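PDB 3GIR: aminomethyltransferase from Bartonella henselae, which belongs to the aminomethyltransferase (T-protein) family and combines a folate-binding-type domain with a C-terminal beta-barrel domain. Local coordinates for residues Val95-Val104 / Leu132-Leu142; Asp270-Thr279 / Ser301-Arg310. All coordinates share one frame; numbering follows the deposited sequence.

Contact 1. Residues Val95-Val104 / Leu132-Leu142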
loop_
_atom_site.group_PDB
_atom_site.type_symbol
_atom_site.label_atom_id
_atom_site.label_comp_id
_atom_site.label_asym_id
_atom_site.label_seq_id
_atom_site.Cartn_x
_atom_site.Cartn_y
_atom_site.Cartn_z
ATOM N N VAL A 95 20.002 3.074 -12.810
ATOM C CA VAL A 95 20.423 2.187 -11.707
ATOM C C VAL A 95 21.127 2.906 -10.557
ATOM O O VAL A 95 20.824 2.690 -9.372
ATOM C CB VAL A 95 21.321 1.015 -12.228
ATOM C CG1 VAL A 95 22.019 0.214 -11.082
ATOM C CG2 VAL A 95 20.482 0.090 -13.141
ATOM N N GLU A 96 22.116 3.742 -10.872
ATOM C CA GLU A 96 22.826 4.467 -9.884
ATOM C C GLU A 96 21.940 5.533 -9.180
ATOM O O GLU A 96 21.985 5.716 -7.988
ATOM C CB GLU A 96 24.016 5.150 -10.582
ATOM C CG GLU A 96 25.004 4.149 -11.113
ATOM C CD GLU A 96 24.732 3.509 -12.495
ATOM O OE1 GLU A 96 23.714 3.792 -13.203
ATOM O OE2 GLU A 96 25.580 2.634 -12.870
ATOM N N PHE A 97 21.088 6.188 -9.938
ATOM C CA PHE A 97 20.183 7.129 -9.354
ATOM C C PHE A 97 19.266 6.438 -8.301
ATOM O O PHE A 97 19.085 6.930 -7.158
ATOM C CB PHE A 97 19.361 7.790 -10.416
ATOM C CG PHE A 97 18.132 8.460 -9.862
ATOM C CD1 PHE A 97 18.199 9.435 -8.857
ATOM C CD2 PHE A 97 16.883 8.070 -10.336
ATOM C CE1 PHE A 97 17.054 9.981 -8.360
ATOM C CE2 PHE A 97 15.735 8.578 -9.756
ATOM C CZ PHE A 97 15.811 9.532 -8.815
ATOM N N LEU A 98 18.695 5.302 -8.689
ATOM C CA LEU A 98 17.749 4.586 -7.820
ATOM C C LEU A 98 18.397 4.088 -6.564
ATOM O O LEU A 98 17.795 4.146 -5.495
ATOM C CB LEU A 98 16.959 3.498 -8.588
ATOM C CG LEU A 98 15.922 4.121 -9.527
ATOM C CD1 LEU A 98 15.506 2.995 -10.502
ATOM C CD2 LEU A 98 14.702 4.696 -8.756
ATOM N N SER A 99 19.649 3.644 -6.676
ATOM C CA SER A 99 20.364 3.159 -5.473
ATOM C C SER A 99 20.805 4.271 -4.538
ATOM O O SER A 99 21.126 4.016 -3.402
ATOM C CB SER A 99 21.565 2.312 -5.915
ATOM O OG SER A 99 21.196 1.329 -6.819
ATOM N N TYR A 100 20.792 5.502 -5.001
ATOM C CA TYR A 100 20.959 6.668 -4.138
ATOM C C TYR A 100 19.646 7.172 -3.564
ATOM O O TYR A 100 19.507 7.454 -2.366
ATOM C CB TYR A 100 21.637 7.754 -4.929
ATOM C CG TYR A 100 21.670 9.079 -4.221
ATOM C CD1 TYR A 100 22.422 9.251 -3.064
ATOM C CD2 TYR A 100 20.964 10.158 -4.683
ATOM C CE1 TYR A 100 22.439 10.449 -2.402
ATOM C CE2 TYR A 100 21.003 11.383 -4.043
ATOM C CZ TYR A 100 21.781 11.517 -2.884
ATOM O OH TYR A 100 21.796 12.694 -2.186
ATOM N N ALA A 101 18.625 7.246 -4.427
ATOM C CA ALA A 101 17.354 7.811 -3.990
ATOM C C ALA A 101 16.644 6.965 -2.990
ATOM O O ALA A 101 15.967 7.480 -2.092
ATOM C CB ALA A 101 16.385 8.130 -5.210
ATOM N N LEU A 102 16.745 5.646 -3.179
ATOM C CA LEU A 102 16.003 4.668 -2.358
ATOM C C LEU A 102 16.967 3.653 -1.776
ATOM O O LEU A 102 17.984 3.349 -2.433
ATOM C CB LEU A 102 15.011 3.884 -3.217
ATOM C CG LEU A 102 13.985 4.707 -3.969
ATOM C CD1 LEU A 102 13.164 3.828 -4.955
ATOM C CD2 LEU A 102 13.016 5.452 -2.994
ATOM N N PRO A 103 16.552 2.993 -0.678
ATOM C CA PRO A 103 17.428 1.946 -0.092
ATOM C C PRO A 103 17.287 0.592 -0.795
ATOM O O PRO A 103 16.842 -0.390 -0.200
ATOM C CB PRO A 103 16.958 1.875 1.368
ATOM C CG PRO A 103 15.496 2.244 1.275
ATOM C CD PRO A 103 15.372 3.244 0.139
ATOM N N VAL A 104 17.746 0.546 -2.047
ATOM C CA VAL A 104 17.665 -0.616 -2.909
ATOM C C VAL A 104 19.013 -0.801 -3.584
ATOM O O VAL A 104 19.822 0.122 -3.657
ATOM C CB VAL A 104 16.560 -0.441 -4.002
ATOM C CG1 VAL A 104 15.175 -0.153 -3.372
ATOM C CG2 VAL A 104 16.921 0.680 -5.032
ATOM N N LEU A 132 8.894 -0.449 -6.563
ATOM C CA LEU A 132 9.851 -0.250 -7.668
ATOM C C LEU A 132 9.900 -1.532 -8.510
ATOM O O LEU A 132 10.097 -2.615 -7.949
ATOM C CB LEU A 132 11.227 0.021 -7.084
ATOM C CG LEU A 132 12.406 0.108 -8.093
ATOM C CD1 LEU A 132 12.320 1.300 -9.015
ATOM C CD2 LEU A 132 13.725 0.114 -7.391
ATOM N N THR A 133 9.734 -1.408 -9.827
ATOM C CA THR A 133 9.800 -2.557 -10.769
ATOM C C THR A 133 10.773 -2.249 -11.844
ATOM O O THR A 133 10.789 -1.134 -12.344
ATOM C CB THR A 133 8.410 -2.790 -11.413
ATOM O OG1 THR A 133 7.468 -3.028 -10.355
ATOM C CG2 THR A 133 8.434 -4.047 -12.306
ATOM N N ARG A 134 11.682 -3.176 -12.116
ATOM C CA ARG A 134 12.598 -3.022 -13.235
ATOM C C ARG A 134 11.948 -3.537 -14.491
ATOM O O ARG A 134 11.391 -4.657 -14.488
ATOM C CB ARG A 134 13.887 -3.762 -12.970
ATOM C CG ARG A 134 14.941 -3.493 -14.001
ATOM C CD ARG A 134 16.247 -4.057 -13.593
ATOM N NE ARG A 134 17.333 -3.402 -14.347
ATOM C CZ ARG A 134 18.618 -3.618 -14.023
ATOM N NH1 ARG A 134 18.930 -4.477 -13.070
ATOM N NH2 ARG A 134 19.576 -2.987 -14.696
ATOM N N LEU A 135 11.967 -2.713 -15.516
ATOM C CA LEU A 135 11.318 -3.038 -16.804
ATOM C C LEU A 135 12.308 -3.371 -17.913
ATOM O O LEU A 135 11.964 -4.147 -18.807
ATOM C CB LEU A 135 10.406 -1.914 -17.241
ATOM C CG LEU A 135 9.121 -1.779 -16.392
ATOM C CD1 LEU A 135 8.367 -0.524 -16.893
ATOM C CD2 LEU A 135 8.331 -3.102 -16.451
ATOM N N ALA A 136 13.533 -2.869 -17.765
ATOM C CA ALA A 136 14.594 -3.063 -18.772
ATOM C C ALA A 136 15.928 -2.731 -18.102
ATOM O O ALA A 136 15.990 -2.351 -16.937
ATOM C CB ALA A 136 14.362 -2.202 -20.003
ATOM N N GLU A 137 17.013 -2.884 -18.851
ATOM C CA GLU A 137 18.294 -2.564 -18.269
ATOM C C GLU A 137 18.289 -1.099 -17.766
ATOM O O GLU A 137 18.823 -0.862 -16.717
ATOM C CB GLU A 137 19.448 -2.838 -19.278
ATOM C CG GLU A 137 20.810 -2.456 -18.808
ATOM C CD GLU A 137 21.365 -3.282 -17.636
ATOM O OE1 GLU A 137 21.161 -4.542 -17.565
ATOM O OE2 GLU A 137 22.057 -2.668 -16.780
ATOM N N CYS A 138 17.687 -0.146 -18.480
ATOM C CA CYS A 138 17.759 1.249 -18.026
ATOM C C CYS A 138 16.414 1.841 -17.824
ATOM O O CYS A 138 16.268 3.053 -17.933
ATOM C CB CYS A 138 18.573 2.103 -18.999
ATOM S SG CYS A 138 20.326 1.527 -19.103
ATOM N N ARG A 139 15.424 1.003 -17.482
ATOM C CA ARG A 139 14.037 1.534 -17.328
ATOM C C ARG A 139 13.387 0.897 -16.133
ATOM O O ARG A 139 13.364 -0.325 -15.997
ATOM C CB ARG A 139 13.115 1.319 -18.539
ATOM C CG ARG A 139 13.607 1.938 -19.869
ATOM C CD ARG A 139 12.717 1.526 -21.054
ATOM N NE ARG A 139 11.338 1.777 -20.700
ATOM C CZ ARG A 139 10.385 0.838 -20.664
ATOM N NH1 ARG A 139 10.591 -0.397 -21.097
ATOM N NH2 ARG A 139 9.206 1.184 -20.240
ATOM N N PHE A 140 12.807 1.749 -15.293
ATOM C CA PHE A 140 12.121 1.281 -14.065
ATOM C C PHE A 140 10.811 2.029 -13.893
ATOM O O PHE A 140 10.605 3.069 -14.481
ATOM C CB PHE A 140 12.980 1.588 -12.815
ATOM C CG PHE A 140 14.301 0.833 -12.736
ATOM C CD1 PHE A 140 14.480 -0.170 -11.833
ATOM C CD2 PHE A 140 15.384 1.258 -13.536
ATOM C CE1 PHE A 140 15.684 -0.802 -11.731
ATOM C CE2 PHE A 140 16.590 0.613 -13.471
ATOM C CZ PHE A 140 16.753 -0.408 -12.566
ATOM N N MET A 141 9.935 1.489 -13.076
ATOM C CA MET A 141 8.648 2.122 -12.772
ATOM C C MET A 141 8.563 2.162 -11.237
ATOM O O MET A 141 8.962 1.244 -10.524
ATOM C CB MET A 141 7.435 1.296 -13.296
ATOM C CG MET A 141 6.129 1.964 -13.223
ATOM S SD MET A 141 6.049 3.314 -14.457
ATOM C CE MET A 141 5.844 2.372 -16.018
ATOM N N LEU A 142 8.064 3.283 -10.755
ATOM C CA LEU A 142 7.685 3.460 -9.345
ATOM C C LEU A 142 6.187 3.705 -9.287
ATOM O O LEU A 142 5.607 4.453 -10.114
ATOM C CB LEU A 142 8.408 4.678 -8.726
ATOM C CG LEU A 142 9.881 4.506 -8.399
ATOM C CD1 LEU A 142 10.672 5.868 -8.224
ATOM C CD2 LEU A 142 10.029 3.621 -7.157
#

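Contact 2. Residues Asp270-Thr279 / Ser301-Arg310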
loop_
_atom_site.group_PDB
_atom_site.type_symbol
_atom_site.label_atom_id
_atom_site.label_comp_id
_atom_site.label_asym_id
_atom_site.label_seq_id
_atom_site.Cartn_x
_atom_site.Cartn_y
_atom_site.Cartn_z
ATOM N N ASP A 270 7.464 10.995 10.261
ATOM C CA ASP A 270 7.929 10.877 11.650
ATOM C C ASP A 270 8.241 9.452 12.143
ATOM O O ASP A 270 8.659 9.252 13.303
ATOM C CB ASP A 270 6.949 11.629 12.572
ATOM C CG ASP A 270 6.996 13.147 12.339
ATOM O OD1 ASP A 270 8.106 13.700 12.176
ATOM O OD2 ASP A 270 5.924 13.779 12.292
ATOM N N THR A 271 8.019 8.423 11.308
ATOM C CA THR A 271 8.267 7.067 11.656
ATOM C C THR A 271 9.357 6.549 10.745
ATOM O O THR A 271 9.238 6.584 9.516
ATOM C CB THR A 271 6.969 6.175 11.425
ATOM O OG1 THR A 271 6.558 6.201 10.047
ATOM C CG2 THR A 271 5.772 6.629 12.300
ATOM N N THR A 272 10.439 6.076 11.319
ATOM C CA THR A 272 11.451 5.372 10.584
ATOM C C THR A 272 11.013 3.947 10.281
ATOM O O THR A 272 10.060 3.475 10.895
ATOM C CB THR A 272 12.757 5.314 11.366
ATOM O OG1 THR A 272 12.619 4.410 12.476
ATOM C CG2 THR A 272 13.200 6.679 11.801
ATOM N N PRO A 273 11.711 3.233 9.370
ATOM C CA PRO A 273 11.338 1.860 9.146
ATOM C C PRO A 273 11.567 0.993 10.387
ATOM O O PRO A 273 10.932 -0.037 10.518
ATOM C CB PRO A 273 12.254 1.397 7.986
ATOM C CG PRO A 273 12.521 2.658 7.269
ATOM C CD PRO A 273 12.679 3.704 8.366
ATOM N N ILE A 274 12.443 1.452 11.278
ATOM C CA ILE A 274 12.728 0.723 12.493
ATOM C C ILE A 274 11.485 0.778 13.367
ATOM O O ILE A 274 11.009 -0.280 13.816
ATOM C CB ILE A 274 14.000 1.294 13.219
ATOM C CG1 ILE A 274 15.281 1.200 12.323
ATOM C CG2 ILE A 274 14.240 0.567 14.537
ATOM C CD1 ILE A 274 15.314 2.093 10.946
ATOM N N ASP A 275 10.943 1.982 13.589
ATOM C CA ASP A 275 9.729 2.119 14.410
ATOM C C ASP A 275 8.580 1.323 13.756
ATOM O O ASP A 275 7.762 0.709 14.411
ATOM C CB ASP A 275 9.291 3.593 14.480
ATOM C CG ASP A 275 10.371 4.531 14.946
ATOM O OD1 ASP A 275 11.173 4.071 15.805
ATOM O OD2 ASP A 275 10.347 5.742 14.463
ATOM N N ALA A 276 8.490 1.384 12.423
ATOM C CA ALA A 276 7.416 0.766 11.685
ATOM C C ALA A 276 7.524 -0.723 11.434
ATOM O O ALA A 276 6.639 -1.327 10.845
ATOM C CB ALA A 276 7.231 1.537 10.308
ATOM N N ALA A 277 8.622 -1.328 11.900
ATOM C CA ALA A 277 8.920 -2.741 11.634
ATOM C C ALA A 277 8.827 -3.097 10.158
ATOM O O ALA A 277 8.228 -4.122 9.780
ATOM C CB ALA A 277 8.014 -3.700 12.478
ATOM N N LEU A 278 9.543 -2.287 9.359
ATOM C CA LEU A 278 9.623 -2.462 7.920
ATOM C C LEU A 278 11.102 -2.550 7.478
ATOM O O LEU A 278 11.393 -2.440 6.270
ATOM C CB LEU A 278 8.902 -1.309 7.245
ATOM C CG LEU A 278 7.394 -1.133 7.422
ATOM C CD1 LEU A 278 6.965 0.123 6.677
ATOM C CD2 LEU A 278 6.637 -2.310 6.878
ATOM N N THR A 279 12.054 -2.739 8.405
ATOM C CA THR A 279 13.468 -2.765 8.002
ATOM C C THR A 279 13.752 -3.966 7.103
ATOM O O THR A 279 14.773 -3.949 6.426
ATOM C CB THR A 279 14.482 -2.854 9.214
ATOM O OG1 THR A 279 14.197 -4.056 9.929
ATOM C CG2 THR A 279 14.332 -1.608 10.117
ATOM N N SER A 301 19.460 4.423 13.746
ATOM C CA SER A 301 18.192 4.001 14.347
ATOM C C SER A 301 18.146 2.483 14.594
ATOM O O SER A 301 17.545 1.976 15.550
ATOM C CB SER A 301 17.063 4.417 13.395
ATOM O OG SER A 301 15.841 4.191 14.016
ATOM N N LEU A 302 18.752 1.736 13.705
ATOM C CA LEU A 302 18.815 0.316 13.783
ATOM C C LEU A 302 19.626 -0.141 15.029
ATOM O O LEU A 302 19.269 -1.099 15.707
ATOM C CB LEU A 302 19.488 -0.160 12.525
ATOM C CG LEU A 302 19.093 -1.417 11.826
ATOM C CD1 LEU A 302 17.601 -1.600 11.687
ATOM C CD2 LEU A 302 19.787 -1.380 10.469
ATOM N N GLN A 303 20.709 0.568 15.289
ATOM C CA GLN A 303 21.526 0.361 16.490
ATOM C C GLN A 303 20.835 0.795 17.778
ATOM O O GLN A 303 20.838 0.059 18.751
ATOM C CB GLN A 303 22.838 1.132 16.340
ATOM C CG GLN A 303 23.917 0.336 15.608
ATOM C CD GLN A 303 24.495 -0.807 16.462
ATOM O OE1 GLN A 303 24.598 -1.958 16.005
ATOM N NE2 GLN A 303 24.881 -0.486 17.705
ATOM N N LYS A 304 20.293 2.008 17.796
ATOM C CA LYS A 304 19.582 2.537 18.949
ATOM C C LYS A 304 18.269 1.784 19.276
ATOM O O LYS A 304 17.843 1.795 20.445
ATOM C CB LYS A 304 19.355 4.047 18.825
ATOM N N GLY A 305 17.637 1.118 18.290
ATOM C CA GLY A 305 16.316 0.490 18.495
ATOM C C GLY A 305 15.130 1.451 18.351
ATOM O O GLY A 305 15.278 2.681 18.293
ATOM N N PRO A 306 13.919 0.892 18.282
ATOM C CA PRO A 306 12.747 1.744 17.959
ATOM C C PRO A 306 12.352 2.749 19.065
ATOM O O PRO A 306 12.529 2.453 20.230
ATOM C CB PRO A 306 11.640 0.716 17.658
ATOM C CG PRO A 306 12.164 -0.618 18.097
ATOM C CD PRO A 306 13.658 -0.543 18.141
ATOM N N SER A 307 11.859 3.944 18.682
ATOM C CA SER A 307 11.354 4.950 19.659
ATOM C C SER A 307 9.878 4.691 20.031
ATOM O O SER A 307 9.406 5.193 21.050
ATOM C CB SER A 307 11.597 6.422 19.187
ATOM O OG SER A 307 10.786 6.858 18.090
ATOM N N ARG A 308 9.196 3.908 19.190
ATOM C CA ARG A 308 7.839 3.406 19.407
ATOM C C ARG A 308 7.714 2.290 18.372
ATOM O O ARG A 308 8.539 2.222 17.455
ATOM C CB ARG A 308 6.822 4.455 19.100
ATOM C CG ARG A 308 7.121 5.300 17.927
ATOM C CD ARG A 308 5.936 6.229 17.768
ATOM N NE ARG A 308 6.007 7.124 16.633
ATOM C CZ ARG A 308 4.946 7.761 16.107
ATOM N NH1 ARG A 308 3.703 7.574 16.598
ATOM N NH2 ARG A 308 5.114 8.595 15.062
ATOM N N CYS A 309 6.709 1.426 18.497
ATOM C CA CYS A 309 6.665 0.174 17.694
ATOM C C CYS A 309 5.303 0.013 17.047
ATOM O O CYS A 309 4.303 0.025 17.760
ATOM C CB CYS A 309 6.861 -1.060 18.513
ATOM S SG CYS A 309 8.490 -0.974 19.345
ATOM N N ARG A 310 5.265 -0.225 15.724
ATOM C CA ARG A 310 3.997 -0.529 15.058
ATOM C C ARG A 310 3.560 -1.959 15.334
ATOM O O ARG A 310 4.333 -2.941 15.130
ATOM C CB ARG A 310 4.131 -0.367 13.548
ATOM C CG ARG A 310 2.768 -0.608 12.840
ATOM C CD ARG A 310 2.929 -0.371 11.329
ATOM N NE ARG A 310 3.907 -1.329 10.779
ATOM C CZ ARG A 310 3.670 -2.575 10.386
ATOM N NH1 ARG A 310 2.447 -3.100 10.314
ATOM N NH2 ARG A 310 4.690 -3.307 9.965
HETATM O O HOH W 1 8.171 7.480 15.376
HETATM O O HOH W 2 13.587 5.089 14.779
HETATM O O HOH W 3 11.918 7.477 15.480
#

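Contact 1. Residues Val95-Val104 / Leu132-Leu142
Leu-98 reaches across to Phe-140 and lays CD1 over one face of its ring, 3.5 Å from the centroid and 19° off the ring normal, a CH-pi contact. The methyl sits off-centre, and its closest ring atom is Phe-140 CG, 3.3 Å from Leu-98 CD1. With CD1 anti to CA (chi2 164°), this is the extended branch of the leucine, and it also lies 3.9 Å from Leu-132 CD1. Beyond the end of the helix the packing continues between branched aliphatic side chains: Leu-102 and Leu-142 run antiparallel alongside each other, with Leu-102 CD1 3.8 Å from Leu-142 CD2, and Val-104 CG2 approaches Leu-132 CD2 to 4.0 Å. No hydrogen bond crosses between the segments. Here helix 94-101 covers one face of a five-stranded antiparallel sheet, meeting the hairpin of strands 126-136 and 139-144, whose type I turn runs from Ala-136 to Arg-139; Leu-98 and Leu-142 also touch Val-89 on the next strand, 85-90. Away from the tight Leu-98/Phe-140 centre, toward that turn, the contact becomes more open to solvent and polar groups appear. Val-95 CG2 comes to the edge of the Phe-140 ring, 3.8 Å from CZ, and the same methyl also meets Arg-134 NH2. The extended Arg-134 chain carries its guanidinium back onto its own hairpin turn: NH2 gives a nearly straight bond (171°) to a lone pair of Glu-137 O at 3.0 Å, NE binds Ala-136 O, and NH1 is taken by the carbonyls of Ala-107 and Leu-109. Solvent-exposed Glu-137 adds a salt bridge, OE2 to Arg-134 NH2 at 3.3 Å.

Contact 2. Residues Asp270-Thr279 / Ser301-Arg310
Asp-275 lies with CB and OD1 against residues 306-308. Asp-275 CB lies 3.4 Å from Arg-308 O, and CG, anti to the carbonyl carbon (chi1 -54°), directs the carboxylate toward Ser-307. OD1 accepts Ser-307 N at 3.0 Å, on its syn side but 34° out of the carboxylate plane, and takes a second bond from water 2, which also lies close to Thr-272 OG1 and, at a rather short distance, Ser-301 OG. OD2 turns back to its own loop, where Thr-272 N meets it from above the carboxylate plane at 3.2 Å; waters 1 and 3 also donate to it, water 1 linking to Asp-270 O and water 3 to Ser-307 OG. Thr-272 OG1 in turn accepts Asp-275 N in an ST motif that overlaps the type I turn from Ile-274 to Ala-277. The backbone joins in as well, Arg-310 N donating to Asp-275 O at 3.0 Å. One residue on, Ala-276 O is gripped side-on by Arg-310 through NE at 2.7 Å and NH2 at 2.9 Å, both with the oxygen in the guanidinium plane; the bend at chi3 (62°) turns that edge onto the carbonyl. Ile-274 adds an apolar patch beside this polar centre: its side chain and that of Leu-302 cross at about a right angle, Ile-274 CG1 3.7 Å from Leu-302 CD1, and its CG2 packs on Pro-306 CD. The loop 270-279 is thereby tied to the passage from helix 295-304 into strand 309-315, which enters the C-terminal barrel, where Arg-308 makes a cation-pi contact with Tyr-355. Five donors, two backbone N-H groups and three waters, converge on the Asp-275 carboxylate, and with Arg-308 nearby this is consistent with a buried aspartate that stays ionised.

Contact 1 is mostly buried and holds a helix against a sheet within the folate-binding-type domain; contact 2 is only partly buried and joins a loop to the helix-to-strand passage that leads into the C-terminal barrel. Their chemistry follows these places: methyl groups and one aromatic ring do the work across contact 1, where no hydrogen bond passes between the two segments, whereas contact 2 relies on backbone amides, carbonyls, charged side chains and bridging water. The centres lie 25 Å apart and the nearest atoms about 7 Å, without touching. Strand 114-120 lies beside both: Tyr-118 is touched by Pro-103 and hydrogen-bonds Leu-278 O.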